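Local coordinates for regulator of G-protein signaling 16 (Mus musculus, PDB 3C7L) that speeds GTP hydrolysis by G protein alpha subunits through its RGS domain, driving them into the inactive GDP-bound form and so damping receptor signalling, at residues A34-L39 with F43-L48; L24-K29 with E49-C54; H90-L95 with F108-G113; F74-Y77 with P83-V86. All coordinates share one frame; numbering follows the deposited sequence.

Contact 1: A34-L39 with F43-L48; sequences AFHAFL and FSEENL
Leu39 reaches squarely into the start of helix 45-57: its CB lies 3.6 Å from Glu45 CA, CD1 meets Leu48 CB at 3.7 Å, and CD2 rests on Ser44 OG. The same residue supplies the polar link, its carbonyl O taking the N-H of Ser44 at 3.0 Å in a nearly straight bond (170°). That bond belongs to a Schellman motif that ends helix 29-40, with Phe43, at positive phi, as the C-prime residue. One turn before Leu39, His36 offers a face of its imidazole to Glu45 CB, 4.0 Å from the ring centroid in a CH-pi contact, while Leu48 CD2 comes to the ring's edge. With CG anti to the backbone N (chi1 -173°), the His36 ring is carried across to helix 45-57, where NE2 hydrogen-bonds to Glu49. Further in, Phe35 CD2 meets Leu48 CD2, and the Phe35 ring also packs with Phe127. Were His36 replaced by alanine, Glu49 would probably be left without this partner and Glu45 CB without the ring face it lies on. The chemistry thus divides in two: a main-chain bond fixes the turn, and apolar packing with one imidazole contact joins the two helices beyond it.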
loop_
_atom_site.group_PDB
_atom_site.type_symbol
_atom_site.label_atom_id
_atom_site.label_comp_id
_atom_site.label_asym_id
_atom_site.label_seq_id
_atom_site.Cartn_x
_atom_site.Cartn_y
_atom_site.Cartn_z
ATOM N N ALA A 34 1.617 -11.257 9.079
ATOM C CA ALA A 34 2.553 -12.209 8.491
ATOM C C ALA A 34 3.184 -11.652 7.218
ATOM O O ALA A 34 4.399 -11.761 7.010
ATOM C CB ALA A 34 1.836 -13.520 8.185
ATOM N N PHE A 35 2.355 -11.053 6.367
ATOM C CA PHE A 35 2.847 -10.497 5.115
ATOM C C PHE A 35 3.761 -9.293 5.366
ATOM O O PHE A 35 4.745 -9.110 4.660
ATOM C CB PHE A 35 1.672 -10.105 4.204
ATOM C CG PHE A 35 2.084 -9.723 2.803
ATOM C CD1 PHE A 35 2.990 -10.506 2.091
ATOM C CD2 PHE A 35 1.553 -8.592 2.188
ATOM C CE1 PHE A 35 3.364 -10.167 0.781
ATOM C CE2 PHE A 35 1.915 -8.241 0.881
ATOM C CZ PHE A 35 2.821 -9.029 0.175
ATOM N N HIS A 36 3.444 -8.484 6.373
ATOM C CA HIS A 36 4.266 -7.317 6.682
ATOM C C HIS A 36 5.674 -7.767 7.066
ATOM O O HIS A 36 6.663 -7.208 6.596
ATOM C CB HIS A 36 3.637 -6.494 7.819
ATOM C CG HIS A 36 4.339 -5.196 8.089
ATOM N ND1 HIS A 36 5.387 -5.085 8.976
ATOM C CD2 HIS A 36 4.174 -3.966 7.549
ATOM C CE1 HIS A 36 5.841 -3.843 8.969
ATOM N NE2 HIS A 36 5.122 -3.144 8.111
ATOM N N ALA A 37 5.758 -8.795 7.905
ATOM C CA ALA A 37 7.050 -9.315 8.338
ATOM C C ALA A 37 7.830 -9.883 7.159
ATOM O O ALA A 37 9.047 -9.697 7.067
ATOM C CB ALA A 37 6.850 -10.379 9.398
ATOM N N PHE A 38 7.133 -10.569 6.253
ATOM C CA PHE A 38 7.780 -11.143 5.079
ATOM C C PHE A 38 8.393 -10.015 4.248
ATOM O O PHE A 38 9.543 -10.103 3.812
ATOM C CB PHE A 38 6.760 -11.919 4.235
ATOM C CG PHE A 38 7.343 -12.541 2.994
ATOM C CD1 PHE A 38 8.099 -13.708 3.071
ATOM C CD2 PHE A 38 7.144 -11.949 1.747
ATOM C CE1 PHE A 38 8.652 -14.280 1.917
ATOM C CE2 PHE A 38 7.695 -12.515 0.589
ATOM C CZ PHE A 38 8.447 -13.680 0.678
ATOM N N LEU A 39 7.616 -8.954 4.035
ATOM C CA LEU A 39 8.072 -7.802 3.264
ATOM C C LEU A 39 9.232 -7.058 3.924
ATOM O O LEU A 39 10.154 -6.608 3.251
ATOM C CB LEU A 39 6.907 -6.829 3.036
ATOM C CG LEU A 39 5.760 -7.370 2.181
ATOM C CD1 LEU A 39 4.695 -6.301 1.980
ATOM C CD2 LEU A 39 6.306 -7.826 0.842
ATOM N N PHE A 43 13.025 -5.514 2.672
ATOM C CA PHE A 43 12.884 -4.068 2.588
ATOM C C PHE A 43 11.831 -3.511 1.635
ATOM O O PHE A 43 12.113 -2.581 0.877
ATOM C CB PHE A 43 14.247 -3.443 2.264
ATOM C CG PHE A 43 15.320 -3.786 3.261
ATOM C CD1 PHE A 43 16.027 -4.984 3.164
ATOM C CD2 PHE A 43 15.604 -2.925 4.317
ATOM C CE1 PHE A 43 16.998 -5.320 4.106
ATOM C CE2 PHE A 43 16.573 -3.252 5.263
ATOM C CZ PHE A 43 17.272 -4.453 5.156
ATOM N N SER A 44 10.621 -4.067 1.665
ATOM C CA SER A 44 9.554 -3.550 0.810
ATOM C C SER A 44 8.234 -3.404 1.555
ATOM O O SER A 44 7.183 -3.263 0.928
ATOM C CB SER A 44 9.356 -4.436 -0.430
ATOM O OG SER A 44 8.858 -5.719 -0.100
ATOM N N GLU A 45 8.283 -3.412 2.887
ATOM C CA GLU A 45 7.064 -3.284 3.685
ATOM C C GLU A 45 6.358 -1.942 3.472
ATOM O O GLU A 45 5.168 -1.806 3.782
ATOM C CB GLU A 45 7.351 -3.471 5.183
ATOM C CG GLU A 45 7.948 -2.256 5.882
ATOM C CD GLU A 45 9.457 -2.189 5.769
ATOM O OE1 GLU A 45 10.028 -2.931 4.948
ATOM O OE2 GLU A 45 10.071 -1.384 6.499
ATOM N N GLU A 46 7.085 -0.955 2.951
ATOM C CA GLU A 46 6.505 0.358 2.694
ATOM C C GLU A 46 5.360 0.246 1.686
ATOM O O GLU A 46 4.442 1.058 1.702
ATOM C CB GLU A 46 7.555 1.328 2.146
ATOM C CG GLU A 46 8.085 0.957 0.775
ATOM C CD GLU A 46 9.360 0.134 0.838
ATOM O OE1 GLU A 46 9.590 -0.551 1.862
ATOM O OE2 GLU A 46 10.127 0.166 -0.152
ATOM N N ASN A 47 5.421 -0.750 0.806
ATOM C CA ASN A 47 4.360 -0.937 -0.186
ATOM C C ASN A 47 3.039 -1.238 0.512
ATOM O O ASN A 47 1.986 -0.697 0.150
ATOM C CB ASN A 47 4.699 -2.083 -1.148
ATOM C CG ASN A 47 5.875 -1.757 -2.048
ATOM O OD1 ASN A 47 6.095 -0.594 -2.400
ATOM N ND2 ASN A 47 6.627 -2.783 -2.443
ATOM N N LEU A 48 3.099 -2.113 1.513
ATOM C CA LEU A 48 1.912 -2.491 2.265
ATOM C C LEU A 48 1.436 -1.360 3.179
ATOM O O LEU A 48 0.239 -1.130 3.312
ATOM C CB LEU A 48 2.201 -3.746 3.102
ATOM C CG LEU A 48 1.093 -4.211 4.052
ATOM C CD1 LEU A 48 -0.183 -4.505 3.269
ATOM C CD2 LEU A 48 1.560 -5.446 4.798
#

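Contact 2: L24-K29 with E49-C54; sequences LLLNSK and EFWLAC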
loop_
_atom_site.group_PDB
_atom_site.type_symbol
_atom_site.label_atom_id
_atom_site.label_comp_id
_atom_site.label_asym_id
_atom_site.label_seq_id
_atom_site.Cartn_x
_atom_site.Cartn_y
_atom_site.Cartn_z
ATOM N N LEU A 24 -8.549 -10.312 0.400
ATOM C CA LEU A 24 -8.921 -11.016 1.622
ATOM C C LEU A 24 -7.714 -11.078 2.557
ATOM O O LEU A 24 -7.853 -10.963 3.772
ATOM C CB LEU A 24 -9.426 -12.429 1.310
ATOM C CG LEU A 24 -10.787 -12.521 0.613
ATOM C CD1 LEU A 24 -11.228 -13.982 0.544
ATOM C CD2 LEU A 24 -11.807 -11.694 1.365
ATOM N N LEU A 25 -6.525 -11.265 1.991
ATOM C CA LEU A 25 -5.318 -11.297 2.806
ATOM C C LEU A 25 -5.146 -9.949 3.517
ATOM O O LEU A 25 -4.857 -9.895 4.712
ATOM C CB LEU A 25 -4.086 -11.571 1.937
ATOM C CG LEU A 25 -2.718 -11.471 2.627
ATOM C CD1 LEU A 25 -2.612 -12.509 3.731
ATOM C CD2 LEU A 25 -1.609 -11.684 1.606
ATOM N N LEU A 26 -5.343 -8.868 2.767
ATOM C CA LEU A 26 -5.197 -7.506 3.278
ATOM C C LEU A 26 -6.244 -7.073 4.305
ATOM O O LEU A 26 -6.105 -6.019 4.927
ATOM C CB LEU A 26 -5.192 -6.525 2.104
ATOM C CG LEU A 26 -4.036 -6.762 1.127
ATOM C CD1 LEU A 26 -4.232 -5.952 -0.133
ATOM C CD2 LEU A 26 -2.717 -6.406 1.808
ATOM N N ASN A 27 -7.283 -7.881 4.485
ATOM C CA ASN A 27 -8.339 -7.574 5.447
ATOM C C ASN A 27 -8.212 -8.507 6.649
ATOM O O ASN A 27 -9.052 -8.504 7.550
ATOM C CB ASN A 27 -9.716 -7.759 4.797
ATOM C CG ASN A 27 -10.862 -7.360 5.719
ATOM O OD1 ASN A 27 -12.010 -7.750 5.499
ATOM N ND2 ASN A 27 -10.557 -6.570 6.745
ATOM N N SER A 28 -7.161 -9.318 6.656
ATOM C CA SER A 28 -6.940 -10.256 7.748
ATOM C C SER A 28 -5.885 -9.733 8.718
ATOM O O SER A 28 -4.829 -9.266 8.305
ATOM C CB SER A 28 -6.499 -11.612 7.181
ATOM O OG SER A 28 -5.983 -12.460 8.192
ATOM N N LYS A 29 -6.175 -9.813 10.012
ATOM C CA LYS A 29 -5.234 -9.354 11.022
ATOM C C LYS A 29 -3.949 -10.176 10.972
ATOM O O LYS A 29 -2.850 -9.618 10.899
ATOM C CB LYS A 29 -5.865 -9.458 12.413
ATOM C CG LYS A 29 -4.868 -9.393 13.557
ATOM C CD LYS A 29 -5.591 -9.430 14.899
ATOM C CE LYS A 29 -4.775 -10.155 15.952
ATOM N NZ LYS A 29 -3.424 -9.572 16.113
ATOM N N GLU A 49 2.374 -0.658 3.810
ATOM C CA GLU A 49 2.020 0.441 4.704
ATOM C C GLU A 49 1.327 1.551 3.928
ATOM O O GLU A 49 0.362 2.151 4.402
ATOM C CB GLU A 49 3.279 0.969 5.405
ATOM C CG GLU A 49 3.885 -0.074 6.336
ATOM C CD GLU A 49 5.212 0.333 6.948
ATOM O OE1 GLU A 49 5.795 1.362 6.534
ATOM O OE2 GLU A 49 5.674 -0.401 7.845
ATOM N N PHE A 50 1.817 1.812 2.722
ATOM C CA PHE A 50 1.239 2.838 1.868
ATOM C C PHE A 50 -0.175 2.450 1.442
ATOM O O PHE A 50 -1.089 3.274 1.489
ATOM C CB PHE A 50 2.118 3.047 0.629
ATOM C CG PHE A 50 1.483 3.901 -0.431
ATOM C CD1 PHE A 50 1.066 5.196 -0.144
ATOM C CD2 PHE A 50 1.299 3.410 -1.717
ATOM C CE1 PHE A 50 0.475 5.990 -1.125
ATOM C CE2 PHE A 50 0.713 4.188 -2.699
ATOM C CZ PHE A 50 0.298 5.483 -2.406
ATOM N N TRP A 51 -0.352 1.197 1.027
ATOM C CA TRP A 51 -1.663 0.722 0.592
ATOM C C TRP A 51 -2.676 0.898 1.720
ATOM O O TRP A 51 -3.752 1.450 1.515
ATOM C CB TRP A 51 -1.589 -0.755 0.182
ATOM C CG TRP A 51 -2.829 -1.266 -0.509
ATOM C CD1 TRP A 51 -3.080 -1.265 -1.848
ATOM C CD2 TRP A 51 -3.990 -1.832 0.116
ATOM N NE1 TRP A 51 -4.324 -1.798 -2.102
ATOM C CE2 TRP A 51 -4.904 -2.151 -0.912
ATOM C CE3 TRP A 51 -4.347 -2.098 1.447
ATOM C CZ2 TRP A 51 -6.154 -2.727 -0.653
ATOM C CZ3 TRP A 51 -5.591 -2.673 1.705
ATOM C CH2 TRP A 51 -6.477 -2.979 0.658
ATOM N N LEU A 52 -2.327 0.439 2.914
ATOM C CA LEU A 52 -3.215 0.560 4.070
ATOM C C LEU A 52 -3.501 2.025 4.419
ATOM O O LEU A 52 -4.601 2.359 4.863
ATOM C CB LEU A 52 -2.604 -0.139 5.285
ATOM C CG LEU A 52 -2.418 -1.658 5.218
ATOM C CD1 LEU A 52 -1.498 -2.087 6.340
ATOM C CD2 LEU A 52 -3.759 -2.365 5.332
ATOM N N ALA A 53 -2.516 2.894 4.222
ATOM C CA ALA A 53 -2.693 4.314 4.522
ATOM C C ALA A 53 -3.693 4.937 3.556
ATOM O O ALA A 53 -4.442 5.842 3.929
ATOM C CB ALA A 53 -1.356 5.041 4.436
ATOM N N CYS A 54 -3.702 4.450 2.317
ATOM C CA CYS A 54 -4.625 4.947 1.303
ATOM C C CYS A 54 -6.052 4.537 1.649
ATOM O O CYS A 54 -6.995 5.293 1.425
ATOM C CB CYS A 54 -4.269 4.388 -0.077
ATOM S SG CYS A 54 -2.762 5.067 -0.803
#
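Leu26 lays its CD1 methyl over one face of the Trp51 indole, 3.7 Å from the centroid of the six-membered ring and only 9° off the ring normal, a well-centred CH-pi contact. Its CB follows across the same ring, 3.9 Å from Trp51 CZ3, so the aliphatic chain spans the benzo half while the pyrrole half extends past it. The torsions bring the two together: Leu26 has CG anti to its carbonyl carbon (chi1 -61°), and Trp51 swings its indole out with CG anti to the backbone N (chi1 -170°). Leu52 adds a looser touch, its CD2 being 4.4 Å from Leu26 O, and the same methyl lies in plane at the edge of the indole. The other branch of Leu26 serves a different neighbour, CD2 packing on Leu48 one turn earlier on helix 45-57. Beyond the indole, Gln112 of helix 109-128 touches Trp51. With an alanine at Trp51 the broad face under Leu26 is gone, and the leucine methyl is likely to lose most of its packing on this helix. Leu26 itself lies in a type I beta turn from Leu25 to Ser28, and Ser28 OG caps Gly31 N at the start of helix 29-40. Packing of a turn between N-terminal helices against a central helix in this way belongs to the all-helical RGS domain.

Contact 3: H90-L95 with F108-G113; sequences HETREL and FDVAQG
Val110, the first residue of helix 109-128 to touch helix 90-101, spreads its two methyls over two partners. CG1, anti to the backbone N (chi1 -177°), meets Thr92 CG2 at 3.8 Å. CG2 presses on Leu95 CD2 at 3.3 Å, tighter than ordinary van der Waals contact, and the leucine branch also lies 3.6 Å from Val110 CB; the two side chains cross at about a right angle. Ala111 comes next, and here it is the backbone as much as the side chain that is covered: Thr92 CG2 sits 3.7 Å from Ala111 CA and 4.0 Å from its CB. The small side chain is compatible with a close approach of the main chains, the Thr92 and Ala111 CA atoms being 6.2 Å apart. Thr92 presents its methyl because CG2 stands anti to the backbone N, and its own N-H is capped by Asp89 OD1. The Ala111 side chain also touches Phe50 and Ile78. Gln112, next along, hydrogen-bonds through NE2 to Glu55 OE1. The axes of the two short segments approach to 9.3 Å, at 144° between their directions: roughly antiparallel packing, consistent with the antiparallel four-helix bundle subdomain of RGS domains.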
loop_
_atom_site.group_PDB
_atom_site.type_symbol
_atom_site.label_atom_id
_atom_site.label_comp_id
_atom_site.label_asym_id
_atom_site.label_seq_id
_atom_site.Cartn_x
_atom_site.Cartn_y
_atom_site.Cartn_z
ATOM N N HIS A 90 8.310 8.374 -12.308
ATOM C CA HIS A 90 8.110 9.816 -12.204
ATOM C C HIS A 90 6.717 10.212 -12.676
ATOM O O HIS A 90 6.090 11.110 -12.113
ATOM C CB HIS A 90 9.142 10.571 -13.043
ATOM C CG HIS A 90 8.813 12.019 -13.225
ATOM N ND1 HIS A 90 8.870 12.929 -12.191
ATOM C CD2 HIS A 90 8.368 12.704 -14.305
ATOM C CE1 HIS A 90 8.475 14.111 -12.626
ATOM N NE2 HIS A 90 8.164 14.002 -13.906
ATOM N N GLU A 91 6.253 9.545 -13.726
ATOM C CA GLU A 91 4.939 9.811 -14.293
ATOM C C GLU A 91 3.876 9.808 -13.199
ATOM O O GLU A 91 3.101 10.760 -13.054
ATOM C CB GLU A 91 4.600 8.737 -15.325
ATOM C CG GLU A 91 3.370 9.045 -16.148
ATOM C CD GLU A 91 3.603 10.181 -17.119
ATOM O OE1 GLU A 91 4.412 10.001 -18.059
ATOM O OE2 GLU A 91 2.984 11.257 -16.943
ATOM N N THR A 92 3.855 8.726 -12.425
ATOM C CA THR A 92 2.886 8.565 -11.349
ATOM C C THR A 92 3.119 9.542 -10.199
ATOM O O THR A 92 2.162 10.027 -9.598
ATOM C CB THR A 92 2.904 7.122 -10.816
ATOM O OG1 THR A 92 2.752 6.213 -11.912
ATOM C CG2 THR A 92 1.765 6.898 -9.817
ATOM N N ARG A 93 4.382 9.835 -9.889
ATOM C CA ARG A 93 4.688 10.778 -8.814
ATOM C C ARG A 93 4.189 12.171 -9.177
ATOM O O ARG A 93 3.649 12.892 -8.335
ATOM C CB ARG A 93 6.197 10.860 -8.550
ATOM C CG ARG A 93 6.767 9.769 -7.670
ATOM C CD ARG A 93 8.008 10.278 -6.936
ATOM N NE ARG A 93 9.057 10.718 -7.851
ATOM C CZ ARG A 93 9.743 9.899 -8.641
ATOM N NH1 ARG A 93 9.490 8.599 -8.625
ATOM N NH2 ARG A 93 10.679 10.377 -9.449
ATOM N N GLU A 94 4.383 12.542 -10.438
ATOM C CA GLU A 94 3.971 13.849 -10.945
ATOM C C GLU A 94 2.446 13.947 -10.965
ATOM O O GLU A 94 1.873 14.980 -10.618
ATOM C CB GLU A 94 4.541 14.051 -12.356
ATOM C CG GLU A 94 4.256 15.406 -12.980
ATOM C CD GLU A 94 4.679 16.553 -12.092
ATOM O OE1 GLU A 94 5.810 16.514 -11.567
ATOM O OE2 GLU A 94 3.880 17.495 -11.924
ATOM N N LEU A 95 1.804 12.857 -11.371
ATOM C CA LEU A 95 0.347 12.787 -11.427
ATOM C C LEU A 95 -0.233 12.978 -10.026
ATOM O O LEU A 95 -1.176 13.740 -9.825
ATOM C CB LEU A 95 -0.095 11.425 -11.975
ATOM C CG LEU A 95 -1.609 11.187 -11.952
ATOM C CD1 LEU A 95 -2.226 11.924 -13.112
ATOM C CD2 LEU A 95 -1.933 9.706 -12.047
ATOM N N PHE A 108 -4.584 9.415 -4.811
ATOM C CA PHE A 108 -3.587 8.349 -4.781
ATOM C C PHE A 108 -3.920 7.070 -5.557
ATOM O O PHE A 108 -3.151 6.109 -5.516
ATOM C CB PHE A 108 -3.306 7.975 -3.325
ATOM C CG PHE A 108 -2.837 9.126 -2.481
ATOM C CD1 PHE A 108 -1.577 9.675 -2.670
ATOM C CD2 PHE A 108 -3.655 9.652 -1.483
ATOM C CE1 PHE A 108 -1.137 10.728 -1.877
ATOM C CE2 PHE A 108 -3.223 10.704 -0.685
ATOM C CZ PHE A 108 -1.961 11.244 -0.881
ATOM N N ASP A 109 -5.048 7.048 -6.261
ATOM C CA ASP A 109 -5.460 5.858 -7.011
ATOM C C ASP A 109 -4.403 5.195 -7.893
ATOM O O ASP A 109 -4.166 3.988 -7.785
ATOM C CB ASP A 109 -6.692 6.175 -7.862
ATOM C CG ASP A 109 -7.975 6.134 -7.063
ATOM O OD1 ASP A 109 -7.928 6.382 -5.836
ATOM O OD2 ASP A 109 -9.037 5.870 -7.666
ATOM N N VAL A 110 -3.763 5.963 -8.765
ATOM C CA VAL A 110 -2.765 5.375 -9.644
ATOM C C VAL A 110 -1.574 4.839 -8.853
ATOM O O VAL A 110 -1.100 3.735 -9.115
ATOM C CB VAL A 110 -2.293 6.390 -10.707
ATOM C CG1 VAL A 110 -1.306 5.734 -11.652
ATOM C CG2 VAL A 110 -3.493 6.898 -11.496
ATOM N N ALA A 111 -1.105 5.612 -7.876
ATOM C CA ALA A 111 0.022 5.188 -7.047
ATOM C C ALA A 111 -0.315 3.915 -6.274
ATOM O O ALA A 111 0.493 2.991 -6.222
ATOM C CB ALA A 111 0.408 6.295 -6.071
ATOM N N GLN A 112 -1.505 3.871 -5.678
ATOM C CA GLN A 112 -1.922 2.704 -4.903
ATOM C C GLN A 112 -2.006 1.463 -5.788
ATOM O O GLN A 112 -1.607 0.370 -5.380
ATOM C CB GLN A 112 -3.273 2.973 -4.216
ATOM C CG GLN A 112 -3.858 1.758 -3.488
ATOM C CD GLN A 112 -5.084 2.098 -2.649
ATOM O OE1 GLN A 112 -5.804 3.053 -2.937
ATOM N NE2 GLN A 112 -5.332 1.302 -1.611
ATOM N N GLY A 113 -2.520 1.640 -7.005
ATOM C CA GLY A 113 -2.636 0.531 -7.937
ATOM C C GLY A 113 -1.287 0.003 -8.395
ATOM O O GLY A 113 -1.105 -1.211 -8.547
#

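Contact 4: F74-Y77 with P83-V86; sequences FDEY and PKEV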
loop_
_atom_site.group_PDB
_atom_site.type_symbol
_atom_site.label_atom_id
_atom_site.label_comp_id
_atom_site.label_asym_id
_atom_site.label_seq_id
_atom_site.Cartn_x
_atom_site.Cartn_y
_atom_site.Cartn_z
ATOM N N PHE A 74 1.661 11.906 1.070
ATOM C CA PHE A 74 2.523 12.301 -0.043
ATOM C C PHE A 74 3.979 12.466 0.427
ATOM O O PHE A 74 4.908 11.964 -0.200
ATOM C CB PHE A 74 2.031 13.622 -0.639
ATOM C CG PHE A 74 2.812 14.077 -1.836
ATOM C CD1 PHE A 74 2.527 13.577 -3.100
ATOM C CD2 PHE A 74 3.849 14.992 -1.695
ATOM C CE1 PHE A 74 3.263 13.983 -4.211
ATOM C CE2 PHE A 74 4.592 15.405 -2.799
ATOM C CZ PHE A 74 4.298 14.899 -4.059
ATOM N N ASP A 75 4.168 13.167 1.538
ATOM C CA ASP A 75 5.508 13.406 2.072
ATOM C C ASP A 75 6.172 12.153 2.614
ATOM O O ASP A 75 7.392 12.024 2.575
ATOM C CB ASP A 75 5.470 14.454 3.189
ATOM C CG ASP A 75 5.128 15.840 2.679
ATOM O OD1 ASP A 75 5.208 16.066 1.451
ATOM O OD2 ASP A 75 4.790 16.707 3.518
ATOM N N GLU A 76 5.374 11.230 3.126
ATOM C CA GLU A 76 5.937 10.014 3.683
ATOM C C GLU A 76 6.207 8.908 2.668
ATOM O O GLU A 76 7.218 8.217 2.767
ATOM C CB GLU A 76 5.032 9.472 4.800
ATOM C CG GLU A 76 5.447 8.099 5.293
ATOM C CD GLU A 76 4.897 7.765 6.664
ATOM O OE1 GLU A 76 3.686 7.966 6.899
ATOM O OE2 GLU A 76 5.686 7.286 7.507
ATOM N N TYR A 77 5.321 8.750 1.687
ATOM C CA TYR A 77 5.470 7.677 0.704
ATOM C C TYR A 77 5.672 8.027 -0.770
ATOM O O TYR A 77 6.234 7.222 -1.513
ATOM C CB TYR A 77 4.256 6.741 0.761
ATOM C CG TYR A 77 3.913 6.191 2.125
ATOM C CD1 TYR A 77 2.954 6.808 2.921
ATOM C CD2 TYR A 77 4.518 5.028 2.600
ATOM C CE1 TYR A 77 2.597 6.281 4.157
ATOM C CE2 TYR A 77 4.172 4.489 3.839
ATOM C CZ TYR A 77 3.207 5.120 4.609
ATOM O OH TYR A 77 2.841 4.587 5.821
ATOM N N PRO A 83 10.872 9.333 3.320
ATOM C CA PRO A 83 11.325 8.293 4.248
ATOM C C PRO A 83 10.967 6.889 3.764
ATOM O O PRO A 83 11.812 5.991 3.747
ATOM C CB PRO A 83 10.594 8.646 5.541
ATOM C CG PRO A 83 10.433 10.127 5.448
ATOM C CD PRO A 83 10.028 10.320 4.014
ATOM N N LYS A 84 9.711 6.707 3.363
ATOM C CA LYS A 84 9.235 5.404 2.904
ATOM C C LYS A 84 8.801 5.423 1.445
ATOM O O LYS A 84 7.824 4.770 1.069
ATOM C CB LYS A 84 8.063 4.945 3.773
ATOM C CG LYS A 84 8.424 4.691 5.220
ATOM C CD LYS A 84 7.186 4.399 6.052
ATOM C CE LYS A 84 7.559 4.112 7.496
ATOM N NZ LYS A 84 6.353 3.941 8.345
ATOM N N GLU A 85 9.542 6.160 0.624
ATOM C CA GLU A 85 9.233 6.284 -0.792
ATOM C C GLU A 85 8.967 4.942 -1.467
ATOM O O GLU A 85 9.801 4.040 -1.430
ATOM C CB GLU A 85 10.371 7.006 -1.520
ATOM C CG GLU A 85 10.149 7.120 -3.020
ATOM C CD GLU A 85 11.207 7.950 -3.717
ATOM O OE1 GLU A 85 12.294 8.147 -3.138
ATOM O OE2 GLU A 85 10.952 8.396 -4.856
ATOM N N VAL A 86 7.797 4.814 -2.082
ATOM C CA VAL A 86 7.448 3.579 -2.779
ATOM C C VAL A 86 8.012 3.624 -4.198
ATOM O O VAL A 86 8.163 4.699 -4.775
ATOM C CB VAL A 86 5.914 3.369 -2.838
ATOM C CG1 VAL A 86 5.362 3.213 -1.425
ATOM C CG2 VAL A 86 5.248 4.544 -3.537
#
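Lys84 runs its extended side chain alongside both Glu76 and Tyr77, all three pointing the same way. CG stands anti to the carbonyl carbon (chi1 -65°) and the chain stays straight beyond it, which takes CB to 3.7 Å from Tyr77 CD2 and CD to 3.7 Å from Tyr77 CE2. At its end NZ meets Glu76 OE2 at 3.5 Å, a salt bridge at the long end of the range, and has a second, weak ion pair with Glu49. Glu76 is extended as well, its CG anti to the backbone N (chi1 172°) and lying 3.5 Å above the centre of the Tyr77 ring. Glu76 CG thus covers one face of the phenol, while the Lys84 chain runs past the CD2 and CE2 side of the ring. Tyr77 CB lies 4.3 Å from Val86 CG1. Two backbone bonds tie the loop to the helix: Lys84 N gives to Glu76 O at 3.0 Å, and Val86 N to Tyr77 O at 2.9 Å, where Glu85 CA adds a CA-H...O contact. Pro83 CD lies near the carbonyl oxygens of Asp75 and Glu76. Carbonyls near the end of helix 63-78 therefore find donors in the returning loop, while the lysine between two carboxylates would be expected to offset their charge.

In the fold
From the N terminus, the turn at 24-29 is the first to be tied down: contact 2 closes a loop of 19 intervening residues by bringing it to helix 45-57. Contact 1 is nested inside that loop, joining helix 29-40 to the start of the same helix, and the two contacts touch along it. Contact 4 follows in series, closing a loop of five intervening residues at the end of helix 63-78, and touches helix 45-57 through Glu49 and Phe50. Contact 3 comes last, pairing helix 90-101 with helix 109-128 across twelve intervening residues; its centre lies about 20 Å from that of contact 1. Helix 45-57 is thus the shared hub, reached also by Gln112.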